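Local coordinates for putative transcriptional regulator protein, LacI family (Rhizobium etli, PDB 3MIZ) that probably binds regulatory DNA and represses transcription, as a LacI-type regulator with a periplasmic-binding-protein-like core, at residues Q211-A216 against P244-A249; P113-G118 against V230-F235; N14-I19 against K262-L267. One frame throughout, in Å; residues are numbered along the deposited sequence.

Interaction 1. Residues Q211-A216 against P244-A249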
ATOM      1  N   GLN A 211       8.374  13.373  -1.809  1.00 11.06           N
ATOM      2  CA  GLN A 211       9.535  13.941  -2.498  1.00 13.24           C
ATOM      3  C   GLN A 211       9.562  15.464  -2.496  1.00 12.53           C
ATOM      4  O   GLN A 211      10.642  16.067  -2.479  1.00 12.93           O
ATOM      5  CB  GLN A 211       9.596  13.429  -3.940  1.00 12.71           C
ATOM      6  CG  GLN A 211       9.811  11.925  -4.017  1.00 14.44           C
ATOM      7  CD  GLN A 211      10.024  11.443  -5.432  1.00 13.24           C
ATOM      8  OE1 GLN A 211      10.971  11.862  -6.108  1.00 12.57           O
ATOM      9  NE2 GLN A 211       9.147  10.558  -5.892  1.00 12.21           N
ATOM     10  N   ILE A 212       8.381  16.081  -2.522  1.00 11.57           N
ATOM     11  CA  ILE A 212       8.272  17.540  -2.510  1.00 12.39           C
ATOM     12  C   ILE A 212       8.627  18.082  -1.111  1.00 13.27           C
ATOM     13  O   ILE A 212       9.217  19.154  -0.978  1.00 14.74           O
ATOM     14  CB  ILE A 212       6.844  17.985  -2.915  1.00 11.08           C
ATOM     15  CG1 ILE A 212       6.519  17.432  -4.310  1.00 12.32           C
ATOM     16  CG2 ILE A 212       6.752  19.513  -2.942  1.00 14.75           C
ATOM     17  CD1 ILE A 212       5.098  17.649  -4.764  1.00 11.73           C
ATOM     18  N   TYR A 213       8.253  17.349  -0.067  1.00 12.20           N
ATOM     19  CA  TYR A 213       8.586  17.773   1.297  1.00 13.38           C
ATOM     20  C   TYR A 213      10.102  17.775   1.431  1.00 12.05           C
ATOM     21  O   TYR A 213      10.691  18.725   1.945  1.00 13.80           O
ATOM     22  CB  TYR A 213       8.013  16.795   2.331  1.00 11.97           C
ATOM     23  CG  TYR A 213       6.687  17.207   2.934  1.00 15.64           C
ATOM     24  CD1 TYR A 213       5.577  17.469   2.133  1.00 14.82           C
ATOM     25  CD2 TYR A 213       6.531  17.272   4.320  1.00 15.06           C
ATOM     26  CE1 TYR A 213       4.339  17.781   2.695  1.00 16.29           C
ATOM     27  CE2 TYR A 213       5.299  17.576   4.894  1.00 16.50           C
ATOM     28  CZ  TYR A 213       4.209  17.829   4.078  1.00 15.04           C
ATOM     29  OH  TYR A 213       2.986  18.108   4.645  1.00 16.94           O
ATOM     30  N   ILE A 214      10.727  16.694   0.973  1.00 10.99           N
ATOM     31  CA  ILE A 214      12.177  16.558   1.062  1.00 12.77           C
ATOM     32  C   ILE A 214      12.883  17.597   0.195  1.00 14.34           C
ATOM     33  O   ILE A 214      13.892  18.176   0.605  1.00 13.37           O
ATOM     34  CB  ILE A 214      12.621  15.129   0.672  1.00 13.74           C
ATOM     35  CG1 ILE A 214      11.982  14.122   1.651  1.00 15.41           C
ATOM     36  CG2 ILE A 214      14.147  15.009   0.712  1.00 14.56           C
ATOM     37  CD1 ILE A 214      12.382  12.697   1.422  1.00 17.75           C
ATOM     38  N   ALA A 215      12.343  17.843  -0.994  1.00 12.25           N
ATOM     39  CA  ALA A 215      12.925  18.839  -1.883  1.00 14.42           C
ATOM     40  C   ALA A 215      12.930  20.213  -1.197  1.00 13.71           C
ATOM     41  O   ALA A 215      13.931  20.922  -1.214  1.00 17.55           O
ATOM     42  CB  ALA A 215      12.128  18.904  -3.179  1.00 12.21           C
ATOM     43  N   ALA A 216      11.810  20.581  -0.590  1.00 16.25           N
ATOM     44  CA  ALA A 216      11.706  21.875   0.083  1.00 16.84           C
ATOM     45  C   ALA A 216      12.634  21.992   1.294  1.00 18.60           C
ATOM     46  O   ALA A 216      13.360  22.984   1.437  1.00 17.29           O
ATOM     47  CB  ALA A 216      10.261  22.131   0.499  1.00 15.80           C
ATOM     48  N   PRO A 244       4.752  18.719   8.691  1.00 16.68           N
ATOM     49  CA  PRO A 244       3.379  18.772   9.209  1.00 16.01           C
ATOM     50  C   PRO A 244       2.415  17.841   8.484  1.00 16.71           C
ATOM     51  O   PRO A 244       2.647  17.457   7.328  1.00 15.13           O
ATOM     52  CB  PRO A 244       2.999  20.235   9.013  1.00 17.39           C
ATOM     53  CG  PRO A 244       3.714  20.581   7.742  1.00 14.94           C
ATOM     54  CD  PRO A 244       5.082  19.957   7.960  1.00 13.90           C
ATOM     55  N   GLU A 245       1.335  17.476   9.175  1.00 16.91           N
ATOM     56  CA  GLU A 245       0.309  16.604   8.613  1.00 19.03           C
ATOM     57  C   GLU A 245      -0.175  17.220   7.298  1.00 15.16           C
ATOM     58  O   GLU A 245      -0.489  18.404   7.243  1.00 13.48           O
ATOM     59  CB  GLU A 245      -0.862  16.475   9.593  1.00 22.46           C
ATOM     60  CG  GLU A 245      -0.539  15.702  10.856  1.00 31.57           C
ATOM     61  CD  GLU A 245      -0.312  14.225  10.592  1.00 37.05           C
ATOM     62  OE1 GLU A 245       0.639  13.890   9.855  1.00 38.68           O
ATOM     63  OE2 GLU A 245      -1.089  13.397  11.122  1.00 39.28           O
ATOM     64  N   LEU A 246      -0.249  16.397   6.258  1.00 14.65           N
ATOM     65  CA  LEU A 246      -0.645  16.842   4.918  1.00 13.94           C
ATOM     66  C   LEU A 246      -2.125  17.126   4.668  1.00 11.86           C
ATOM     67  O   LEU A 246      -2.982  16.253   4.843  1.00 14.58           O
ATOM     68  CB  LEU A 246      -0.167  15.813   3.891  1.00 12.18           C
ATOM     69  CG  LEU A 246      -0.307  16.151   2.405  1.00 14.01           C
ATOM     70  CD1 LEU A 246       0.594  17.326   2.044  1.00 14.31           C
ATOM     71  CD2 LEU A 246       0.075  14.932   1.583  1.00 16.34           C
ATOM     72  N   THR A 247      -2.419  18.351   4.246  1.00 11.43           N
ATOM     73  CA  THR A 247      -3.787  18.734   3.917  1.00 12.02           C
ATOM     74  C   THR A 247      -4.027  18.135   2.531  1.00 12.76           C
ATOM     75  O   THR A 247      -3.206  18.299   1.631  1.00  9.73           O
ATOM     76  CB  THR A 247      -3.926  20.253   3.909  1.00 14.37           C
ATOM     77  OG1 THR A 247      -3.842  20.725   5.267  1.00 13.21           O
ATOM     78  CG2 THR A 247      -5.259  20.677   3.300  1.00 13.27           C
ATOM     79  N   THR A 248      -5.149  17.446   2.354  1.00 13.44           N
ATOM     80  CA  THR A 248      -5.388  16.768   1.081  1.00 13.76           C
ATOM     81  C   THR A 248      -6.873  16.625   0.757  1.00 15.74           C
ATOM     82  O   THR A 248      -7.732  17.167   1.453  1.00 14.53           O
ATOM     83  CB  THR A 248      -4.719  15.355   1.147  1.00 13.65           C
ATOM     84  OG1 THR A 248      -4.725  14.726  -0.139  1.00 13.85           O
ATOM     85  CG2 THR A 248      -5.463  14.467   2.137  1.00 13.30           C
ATOM     86  N   ALA A 249      -7.156  15.905  -0.327  1.00 15.55           N
ATOM     87  CA  ALA A 249      -8.523  15.630  -0.756  1.00 14.75           C
ATOM     88  C   ALA A 249      -8.626  14.113  -0.661  1.00 15.68           C
ATOM     89  O   ALA A 249      -7.858  13.389  -1.300  1.00 15.14           O
ATOM     90  CB  ALA A 249      -8.734  16.098  -2.193  1.00 17.59           C
TER
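In the C-terminal subdomain of the periplasmic-binding-protein-like fold, Y213 on helix 206-217 reaches across to P244 and L246, in the loop that runs into strand 248-250. This is a helix-to-loop contact, and one ring carries it. The phenol hydroxyl donates a hydrogen bond to the backbone carbonyl of P244, with Y213 OH 2.8 Å from P244 O. The donor approaches at a C=O...donor angle of 148° and sits 28° out of the carbonyl plane. The peptide bond before P244 is cis, and the proline ring comes up beside the tyrosine: P244 CD lies 3.9 Å from Y213 CE2. One methyl of L246, CD1, closes on the ring from the CE1 side, 3.8 Å from Y213 CE1. Both that methyl and P244 O lie near the ring plane, at its edge. L246 can do this because its CG is turned away from its own backbone N (chi1 -172°), which carries the branch toward the helix although the CA-CB bond does not point there. The ring of Y213 also packs on L242 and S289, while I223 of helix 223-226 touches both Y213 and P244. Farther along the loop, L246 O accepts from R287 NH1 and T247 OG1 bonds to R287 N, joining the segment to the chain beyond strand 277-285. L242 of the second subunit packs on I214, next to Y213 on the helix. The hydroxyl oxygen also touches the leucine methyl, Y213 OH lying 3.6 Å from L246 CD1.

Interaction 2. Residues P113-G118 against V230-F235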
ATOM      1  N   PRO A 113     -15.245   8.387  -7.899  1.00 15.03           N
ATOM      2  CA  PRO A 113     -14.912   9.539  -7.055  1.00 16.55           C
ATOM      3  C   PRO A 113     -14.837  10.746  -7.989  1.00 17.66           C
ATOM      4  O   PRO A 113     -14.607  10.586  -9.195  1.00 17.42           O
ATOM      5  CB  PRO A 113     -13.548   9.158  -6.490  1.00 16.46           C
ATOM      6  CG  PRO A 113     -12.914   8.464  -7.646  1.00 18.38           C
ATOM      7  CD  PRO A 113     -14.043   7.574  -8.165  1.00 16.49           C
ATOM      8  N   ASP A 114     -15.018  11.946  -7.451  1.00 16.43           N
ATOM      9  CA  ASP A 114     -14.984  13.146  -8.275  1.00 17.67           C
ATOM     10  C   ASP A 114     -13.630  13.864  -8.215  1.00 17.63           C
ATOM     11  O   ASP A 114     -13.472  14.838  -7.479  1.00 16.87           O
ATOM     12  CB  ASP A 114     -16.090  14.101  -7.827  1.00 17.99           C
ATOM     13  CG  ASP A 114     -16.498  15.072  -8.910  1.00 17.11           C
ATOM     14  OD1 ASP A 114     -15.646  15.460  -9.736  1.00 17.40           O
ATOM     15  OD2 ASP A 114     -17.683  15.465  -8.917  1.00 22.19           O
ATOM     16  N   ASP A 115     -12.663  13.377  -8.988  1.00 15.83           N
ATOM     17  CA  ASP A 115     -11.328  13.970  -9.050  1.00 16.94           C
ATOM     18  C   ASP A 115     -11.372  15.458  -9.363  1.00 16.20           C
ATOM     19  O   ASP A 115     -10.642  16.255  -8.775  1.00 14.62           O
ATOM     20  CB  ASP A 115     -10.499  13.275 -10.131  1.00 17.30           C
ATOM     21  CG  ASP A 115     -10.121  11.874  -9.746  1.00 19.62           C
ATOM     22  OD1 ASP A 115      -9.000  11.683  -9.240  1.00 19.40           O
ATOM     23  OD2 ASP A 115     -10.958  10.971  -9.925  1.00 20.31           O
ATOM     24  N   TYR A 116     -12.221  15.821 -10.309  1.00 16.96           N
ATOM     25  CA  TYR A 116     -12.347  17.210 -10.722  1.00 15.22           C
ATOM     26  C   TYR A 116     -12.803  18.101  -9.564  1.00 15.44           C
ATOM     27  O   TYR A 116     -12.194  19.142  -9.286  1.00 14.47           O
ATOM     28  CB  TYR A 116     -13.337  17.309 -11.889  1.00 15.65           C
ATOM     29  CG  TYR A 116     -13.343  18.663 -12.558  1.00 15.72           C
ATOM     30  CD1 TYR A 116     -12.468  18.951 -13.599  1.00 15.89           C
ATOM     31  CD2 TYR A 116     -14.199  19.670 -12.122  1.00 18.00           C
ATOM     32  CE1 TYR A 116     -12.446  20.210 -14.189  1.00 16.54           C
ATOM     33  CE2 TYR A 116     -14.184  20.930 -12.707  1.00 16.88           C
ATOM     34  CZ  TYR A 116     -13.308  21.193 -13.737  1.00 17.69           C
ATOM     35  OH  TYR A 116     -13.288  22.443 -14.316  1.00 17.02           O
ATOM     36  N   GLN A 117     -13.871  17.695  -8.888  1.00 15.78           N
ATOM     37  CA  GLN A 117     -14.397  18.469  -7.772  1.00 15.19           C
ATOM     38  C   GLN A 117     -13.354  18.584  -6.662  1.00 17.80           C
ATOM     39  O   GLN A 117     -13.147  19.662  -6.105  1.00 15.15           O
ATOM     40  CB  GLN A 117     -15.676  17.811  -7.241  1.00 18.14           C
ATOM     41  CG  GLN A 117     -16.090  18.234  -5.833  1.00 18.90           C
ATOM     42  CD  GLN A 117     -15.459  17.366  -4.768  1.00 20.62           C
ATOM     43  OE1 GLN A 117     -15.441  16.144  -4.893  1.00 20.11           O
ATOM     44  NE2 GLN A 117     -14.948  17.989  -3.705  1.00 18.26           N
ATOM     45  N   GLY A 118     -12.702  17.466  -6.350  1.00 14.72           N
ATOM     46  CA  GLY A 118     -11.693  17.465  -5.306  1.00 15.35           C
ATOM     47  C   GLY A 118     -10.558  18.430  -5.590  1.00 14.99           C
ATOM     48  O   GLY A 118     -10.151  19.186  -4.704  1.00 16.13           O
ATOM     49  N   VAL A 230      -0.085  20.724  -0.544  1.00 13.84           N
ATOM     50  CA  VAL A 230      -1.311  19.954  -0.385  1.00 13.10           C
ATOM     51  C   VAL A 230      -1.177  18.740  -1.309  1.00 13.52           C
ATOM     52  O   VAL A 230      -0.448  18.790  -2.296  1.00 11.28           O
ATOM     53  CB  VAL A 230      -2.589  20.780  -0.749  1.00 14.30           C
ATOM     54  CG1 VAL A 230      -2.711  21.988   0.203  1.00 16.81           C
ATOM     55  CG2 VAL A 230      -2.530  21.261  -2.199  1.00 15.66           C
ATOM     56  N   GLY A 231      -1.839  17.641  -0.965  1.00 11.68           N
ATOM     57  CA  GLY A 231      -1.743  16.453  -1.801  1.00 12.71           C
ATOM     58  C   GLY A 231      -3.094  16.029  -2.336  1.00 12.63           C
ATOM     59  O   GLY A 231      -3.981  16.860  -2.515  1.00 12.69           O
ATOM     60  N   PHE A 232      -3.244  14.734  -2.612  1.00 13.46           N
ATOM     61  CA  PHE A 232      -4.504  14.200  -3.100  1.00 12.79           C
ATOM     62  C   PHE A 232      -4.551  12.690  -2.865  1.00 15.12           C
ATOM     63  O   PHE A 232      -3.552  11.995  -3.094  1.00 14.83           O
ATOM     64  CB  PHE A 232      -4.671  14.495  -4.597  1.00 14.55           C
ATOM     65  CG  PHE A 232      -6.105  14.581  -5.040  1.00 14.97           C
ATOM     66  CD1 PHE A 232      -6.944  13.469  -4.960  1.00 15.48           C
ATOM     67  CD2 PHE A 232      -6.623  15.780  -5.531  1.00 15.16           C
ATOM     68  CE1 PHE A 232      -8.281  13.546  -5.360  1.00 14.69           C
ATOM     69  CE2 PHE A 232      -7.961  15.872  -5.937  1.00 15.44           C
ATOM     70  CZ  PHE A 232      -8.791  14.751  -5.850  1.00 17.31           C
ATOM     71  N   ASP A 233      -5.712  12.221  -2.402  1.00 12.54           N
ATOM     72  CA  ASP A 233      -6.029  10.807  -2.129  1.00 13.39           C
ATOM     73  C   ASP A 233      -6.319  10.478  -0.663  1.00 12.26           C
ATOM     74  O   ASP A 233      -7.180   9.659  -0.356  1.00 13.39           O
ATOM     75  CB  ASP A 233      -4.890   9.868  -2.539  1.00 15.32           C
ATOM     76  CG  ASP A 233      -4.664   9.796  -4.036  1.00 16.44           C
ATOM     77  OD1 ASP A 233      -5.389  10.446  -4.818  1.00 14.32           O
ATOM     78  OD2 ASP A 233      -3.723   9.070  -4.415  1.00 18.29           O
ATOM     79  N   ASP A 234      -5.570  11.132   0.222  1.00 13.40           N
ATOM     80  CA  ASP A 234      -5.557  10.882   1.662  1.00 12.78           C
ATOM     81  C   ASP A 234      -5.106   9.443   1.861  1.00 13.30           C
ATOM     82  O   ASP A 234      -5.800   8.620   2.466  1.00 12.95           O
ATOM     83  CB  ASP A 234      -6.893  11.105   2.376  1.00 12.56           C
ATOM     84  CG  ASP A 234      -6.719  11.127   3.912  1.00 19.36           C
ATOM     85  OD1 ASP A 234      -5.635  11.556   4.382  1.00 17.59           O
ATOM     86  OD2 ASP A 234      -7.645  10.730   4.652  1.00 18.62           O
ATOM     87  N   PHE A 235      -3.941   9.149   1.296  1.00 13.13           N
ATOM     88  CA  PHE A 235      -3.305   7.841   1.405  1.00 14.89           C
ATOM     89  C   PHE A 235      -2.701   7.886   2.804  1.00 16.46           C
ATOM     90  O   PHE A 235      -1.626   8.446   2.995  1.00 16.13           O
ATOM     91  CB  PHE A 235      -2.217   7.716   0.327  1.00 16.29           C
ATOM     92  CG  PHE A 235      -1.442   6.420   0.365  1.00 18.62           C
ATOM     93  CD1 PHE A 235      -2.035   5.236   0.786  1.00 21.76           C
ATOM     94  CD2 PHE A 235      -0.120   6.386  -0.071  1.00 20.79           C
ATOM     95  CE1 PHE A 235      -1.324   4.033   0.773  1.00 22.93           C
ATOM     96  CE2 PHE A 235       0.600   5.189  -0.091  1.00 23.67           C
ATOM     97  CZ  PHE A 235      -0.004   4.009   0.331  1.00 21.94           C
TER
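The F232 ring meets the first turn of helix 115-127 at a slant, near D115 and G118. F232 CE2 comes to 3.7 Å from G118 C, and F232 CZ to 3.8 Å from D115 O. G118 makes the approach possible: it has no side chain, and a beta carbon there would point at the ring and stand only 2.8 Å from F232 CZ. F232 holds CG opposite its backbone N (chi1 -153°), which carries the ring out from the loop onto the helix backbone at D115 and G118. The carboxylate of D115 lies beside the ring without gripping it, D115 OD1 being 4.4 Å from F232 CE1. D114 caps the helix, its OD1 accepting from Q117 N at 3.0 Å, nearly straight at 165° and from above the carboxylate plane. R149 makes a cation-pi contact with the F232 ring, a salt bridge from NE to D115 OD1 and a long, weak ion pair with D233, so it probably eases the nearness of two acids whose OD1 atoms, in D115 and D233, are 5.8 Å apart. D115 OD2 forms a second salt bridge, with NH1 of R81, which begins strand 81-83 on the N-terminal side of the molecule, so D115 links the two halves near the cleft where LacI relatives bind effectors. Around the ring, A119 on the next step of helix 115-127 and A249 of strand 248-250 also pack, R149 comes from helix 144-160, and V230, ending strand 228-230, rests on L122 and L126.

Interaction 3. Residues N14-I19 against K262-L267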
ATOM      1  N   ASN A  14     -24.996 -16.073  -1.886  1.00 19.67           N
ATOM      2  CA  ASN A  14     -24.696 -14.984  -0.960  1.00 20.81           C
ATOM      3  C   ASN A  14     -23.218 -14.650  -1.061  1.00 20.56           C
ATOM      4  O   ASN A  14     -22.595 -14.183  -0.100  1.00 19.34           O
ATOM      5  CB  ASN A  14     -25.061 -15.365   0.478  1.00 20.66           C
ATOM      6  CG  ASN A  14     -26.561 -15.432   0.688  1.00 21.67           C
ATOM      7  OD1 ASN A  14     -27.294 -14.565   0.216  1.00 23.57           O
ATOM      8  ND2 ASN A  14     -27.021 -16.448   1.403  1.00 22.44           N
ATOM      9  N   THR A  15     -22.662 -14.895  -2.243  1.00 18.24           N
ATOM     10  CA  THR A  15     -21.254 -14.622  -2.492  1.00 18.67           C
ATOM     11  C   THR A  15     -21.116 -13.594  -3.608  1.00 18.27           C
ATOM     12  O   THR A  15     -21.693 -13.753  -4.686  1.00 18.19           O
ATOM     13  CB  THR A  15     -20.505 -15.912  -2.896  1.00 18.09           C
ATOM     14  OG1 THR A  15     -20.620 -16.875  -1.841  1.00 22.19           O
ATOM     15  CG2 THR A  15     -19.031 -15.624  -3.150  1.00 17.98           C
ATOM     16  N   PHE A  16     -20.374 -12.528  -3.333  1.00 17.33           N
ATOM     17  CA  PHE A  16     -20.128 -11.490  -4.328  1.00 18.04           C
ATOM     18  C   PHE A  16     -18.702 -11.721  -4.800  1.00 18.23           C
ATOM     19  O   PHE A  16     -17.839 -12.097  -4.011  1.00 17.68           O
ATOM     20  CB  PHE A  16     -20.203 -10.083  -3.720  1.00 18.42           C
ATOM     21  CG  PHE A  16     -21.598  -9.585  -3.454  1.00 18.39           C
ATOM     22  CD1 PHE A  16     -22.712 -10.360  -3.743  1.00 20.41           C
ATOM     23  CD2 PHE A  16     -21.788  -8.326  -2.899  1.00 18.78           C
ATOM     24  CE1 PHE A  16     -23.998  -9.886  -3.481  1.00 19.58           C
ATOM     25  CE2 PHE A  16     -23.060  -7.843  -2.634  1.00 19.22           C
ATOM     26  CZ  PHE A  16     -24.171  -8.625  -2.925  1.00 19.32           C
ATOM     27  N   GLY A  17     -18.464 -11.510  -6.086  1.00 16.18           N
ATOM     28  CA  GLY A  17     -17.130 -11.678  -6.610  1.00 16.25           C
ATOM     29  C   GLY A  17     -16.607 -10.310  -6.990  1.00 14.63           C
ATOM     30  O   GLY A  17     -17.345  -9.484  -7.517  1.00 17.33           O
ATOM     31  N   ILE A  18     -15.343 -10.054  -6.698  1.00 14.77           N
ATOM     32  CA  ILE A  18     -14.730  -8.779  -7.059  1.00 13.79           C
ATOM     33  C   ILE A  18     -13.735  -9.058  -8.167  1.00 14.50           C
ATOM     34  O   ILE A  18     -12.846  -9.892  -8.014  1.00 13.16           O
ATOM     35  CB  ILE A  18     -13.926  -8.159  -5.900  1.00 14.69           C
ATOM     36  CG1 ILE A  18     -14.849  -7.813  -4.734  1.00 15.02           C
ATOM     37  CG2 ILE A  18     -13.194  -6.890  -6.401  1.00 15.62           C
ATOM     38  CD1 ILE A  18     -14.102  -7.188  -3.546  1.00 15.31           C
ATOM     39  N   ILE A  19     -13.887  -8.381  -9.295  1.00 15.39           N
ATOM     40  CA  ILE A  19     -12.935  -8.568 -10.375  1.00 15.35           C
ATOM     41  C   ILE A  19     -12.134  -7.282 -10.395  1.00 15.73           C
ATOM     42  O   ILE A  19     -12.669  -6.214 -10.679  1.00 16.92           O
ATOM     43  CB  ILE A  19     -13.637  -8.793 -11.732  1.00 16.72           C
ATOM     44  CG1 ILE A  19     -14.405 -10.120 -11.691  1.00 17.91           C
ATOM     45  CG2 ILE A  19     -12.602  -8.788 -12.869  1.00 15.47           C
ATOM     46  CD1 ILE A  19     -15.078 -10.498 -12.993  1.00 19.98           C
ATOM     47  N   LYS A 262     -23.853  -2.252  -1.694  1.00 16.46           N
ATOM     48  CA  LYS A 262     -25.285  -2.139  -1.425  1.00 19.91           C
ATOM     49  C   LYS A 262     -26.049  -2.042  -2.741  1.00 20.34           C
ATOM     50  O   LYS A 262     -27.083  -2.689  -2.929  1.00 20.70           O
ATOM     51  CB  LYS A 262     -25.588  -0.906  -0.569  1.00 22.27           C
ATOM     52  CG  LYS A 262     -27.070  -0.774  -0.239  1.00 26.41           C
ATOM     53  CD  LYS A 262     -27.401   0.527   0.462  1.00 31.08           C
ATOM     54  CE  LYS A 262     -28.909   0.642   0.675  1.00 33.67           C
ATOM     55  NZ  LYS A 262     -29.280   1.871   1.425  1.00 34.99           N
ATOM     56  N   TRP A 263     -25.526  -1.228  -3.651  1.00 17.63           N
ATOM     57  CA  TRP A 263     -26.137  -1.033  -4.954  1.00 20.12           C
ATOM     58  C   TRP A 263     -26.238  -2.373  -5.688  1.00 18.84           C
ATOM     59  O   TRP A 263     -27.280  -2.692  -6.267  1.00 18.19           O
ATOM     60  CB  TRP A 263     -25.303  -0.034  -5.759  1.00 19.70           C
ATOM     61  CG  TRP A 263     -26.043   0.664  -6.857  1.00 24.30           C
ATOM     62  CD1 TRP A 263     -27.387   0.614  -7.110  1.00 25.54           C
ATOM     63  CD2 TRP A 263     -25.485   1.554  -7.832  1.00 24.53           C
ATOM     64  NE1 TRP A 263     -27.698   1.420  -8.179  1.00 25.93           N
ATOM     65  CE2 TRP A 263     -26.550   2.009  -8.642  1.00 25.83           C
ATOM     66  CE3 TRP A 263     -24.189   2.013  -8.097  1.00 23.75           C
ATOM     67  CZ2 TRP A 263     -26.358   2.904  -9.700  1.00 25.54           C
ATOM     68  CZ3 TRP A 263     -23.998   2.904  -9.153  1.00 23.78           C
ATOM     69  CH2 TRP A 263     -25.079   3.339  -9.940  1.00 23.12           C
ATOM     70  N   LEU A 264     -25.165  -3.159  -5.654  1.00 18.10           N
ATOM     71  CA  LEU A 264     -25.173  -4.463  -6.309  1.00 17.72           C
ATOM     72  C   LEU A 264     -26.226  -5.353  -5.653  1.00 19.57           C
ATOM     73  O   LEU A 264     -26.952  -6.088  -6.334  1.00 17.23           O
ATOM     74  CB  LEU A 264     -23.802  -5.146  -6.204  1.00 15.74           C
ATOM     75  CG  LEU A 264     -23.715  -6.573  -6.774  1.00 16.20           C
ATOM     76  CD1 LEU A 264     -24.042  -6.568  -8.264  1.00 14.45           C
ATOM     77  CD2 LEU A 264     -22.323  -7.149  -6.546  1.00 13.75           C
ATOM     78  N   ASN A 265     -26.302  -5.287  -4.328  1.00 18.33           N
ATOM     79  CA  ASN A 265     -27.261  -6.098  -3.590  1.00 21.07           C
ATOM     80  C   ASN A 265     -28.682  -5.808  -4.066  1.00 22.07           C
ATOM     81  O   ASN A 265     -29.453  -6.737  -4.307  1.00 23.99           O
ATOM     82  CB  ASN A 265     -27.138  -5.829  -2.085  1.00 20.37           C
ATOM     83  CG  ASN A 265     -27.841  -6.883  -1.235  1.00 22.08           C
ATOM     84  OD1 ASN A 265     -27.525  -8.071  -1.313  1.00 23.41           O
ATOM     85  ND2 ASN A 265     -28.791  -6.447  -0.416  1.00 19.93           N
ATOM     86  N   ASP A 266     -29.023  -4.530  -4.216  1.00 23.20           N
ATOM     87  CA  ASP A 266     -30.361  -4.153  -4.669  1.00 25.21           C
ATOM     88  C   ASP A 266     -30.612  -4.598  -6.104  1.00 25.47           C
ATOM     89  O   ASP A 266     -31.716  -5.019  -6.445  1.00 26.42           O
ATOM     90  CB  ASP A 266     -30.576  -2.637  -4.557  1.00 27.81           C
ATOM     91  CG  ASP A 266     -30.484  -2.134  -3.129  1.00 30.04           C
ATOM     92  OD1 ASP A 266     -30.839  -2.889  -2.202  1.00 34.12           O
ATOM     93  OD2 ASP A 266     -30.065  -0.978  -2.928  1.00 33.95           O
ATOM     94  N   LEU A 267     -29.585  -4.503  -6.944  1.00 24.99           N
ATOM     95  CA  LEU A 267     -29.697  -4.910  -8.341  1.00 25.90           C
ATOM     96  C   LEU A 267     -29.933  -6.417  -8.435  1.00 27.42           C
ATOM     97  O   LEU A 267     -30.709  -6.887  -9.268  1.00 24.36           O
ATOM     98  CB  LEU A 267     -28.419  -4.554  -9.100  1.00 26.47           C
ATOM     99  CG  LEU A 267     -28.426  -4.841 -10.602  1.00 28.24           C
ATOM    100  CD1 LEU A 267     -29.421  -3.917 -11.290  1.00 28.43           C
ATOM    101  CD2 LEU A 267     -27.036  -4.634 -11.175  1.00 27.69           C
TER
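No hydrogen bond joins F16 to L264 and N265; within the two segments the shortest polar bonds are those of the helix itself, D266 N to K262 O and L267 N to W263 O, each 3.0 Å. The F16 phenyl projects from strand 15-20 toward this helix. L264 supplies a methyl over one face: its CD2 lies 3.9 Å from the centroid of the F16 ring and only 13° off the ring normal, a well-centred CH-pi contact. L264 reaches out from the helix to meet it, CG anti to its backbone N (chi1 176°). N265 takes the edge instead. Its OD1 is near the ring plane, 3.8 Å from F16 CZ, where the slightly positive ring hydrogens may suit an amide oxygen; amide and ring planes are 50° apart. The helix backbone is close as well, with N265 CA 4.0 Å from F16 CZ. Replacing F16 by an alanine would probably leave the L264 methyl without its aromatic partner and open a gap between strand and helix. K45 touches both F16 and N265, and L75 of strand 73-78 packs on L264, so the helix rests on strands 15-20 and 73-78, while I47 of strand 46-51 backs F16 from within the sheet. Those strands belong to the parallel sheet of the N-terminal subdomain, ordered 46-51, 15-20, 73-78, 95-97, and a helix from late in the chain covering that early sheet is characteristic of the type I periplasmic-binding-protein fold, whose chain crosses three times between its two subdomains.

Overall arrangement
From the N terminus, strand 15-20 opens interaction 3, which closes only when helix 253-268 returns to the N-terminal sheet; both other contacts fall within that span. Next, the start of helix 115-127 opens interaction 2, helix 206-217 opens interaction 1, residues 230-235 close interaction 2, and residues 244-249 close interaction 1, so these two loops cross. They also touch: A249 O and D233 N, 2.7 Å apart, and T247 O and G231 N, 3.0 Å apart, are probably hydrogen-bonded. Interactions 1 and 2 thus tie together the C-terminal subdomain, whereas interaction 3, centred about 38 Å from interaction 1 and 26 Å from interaction 2, joins a late helix to the sheet of the N-terminal subdomain.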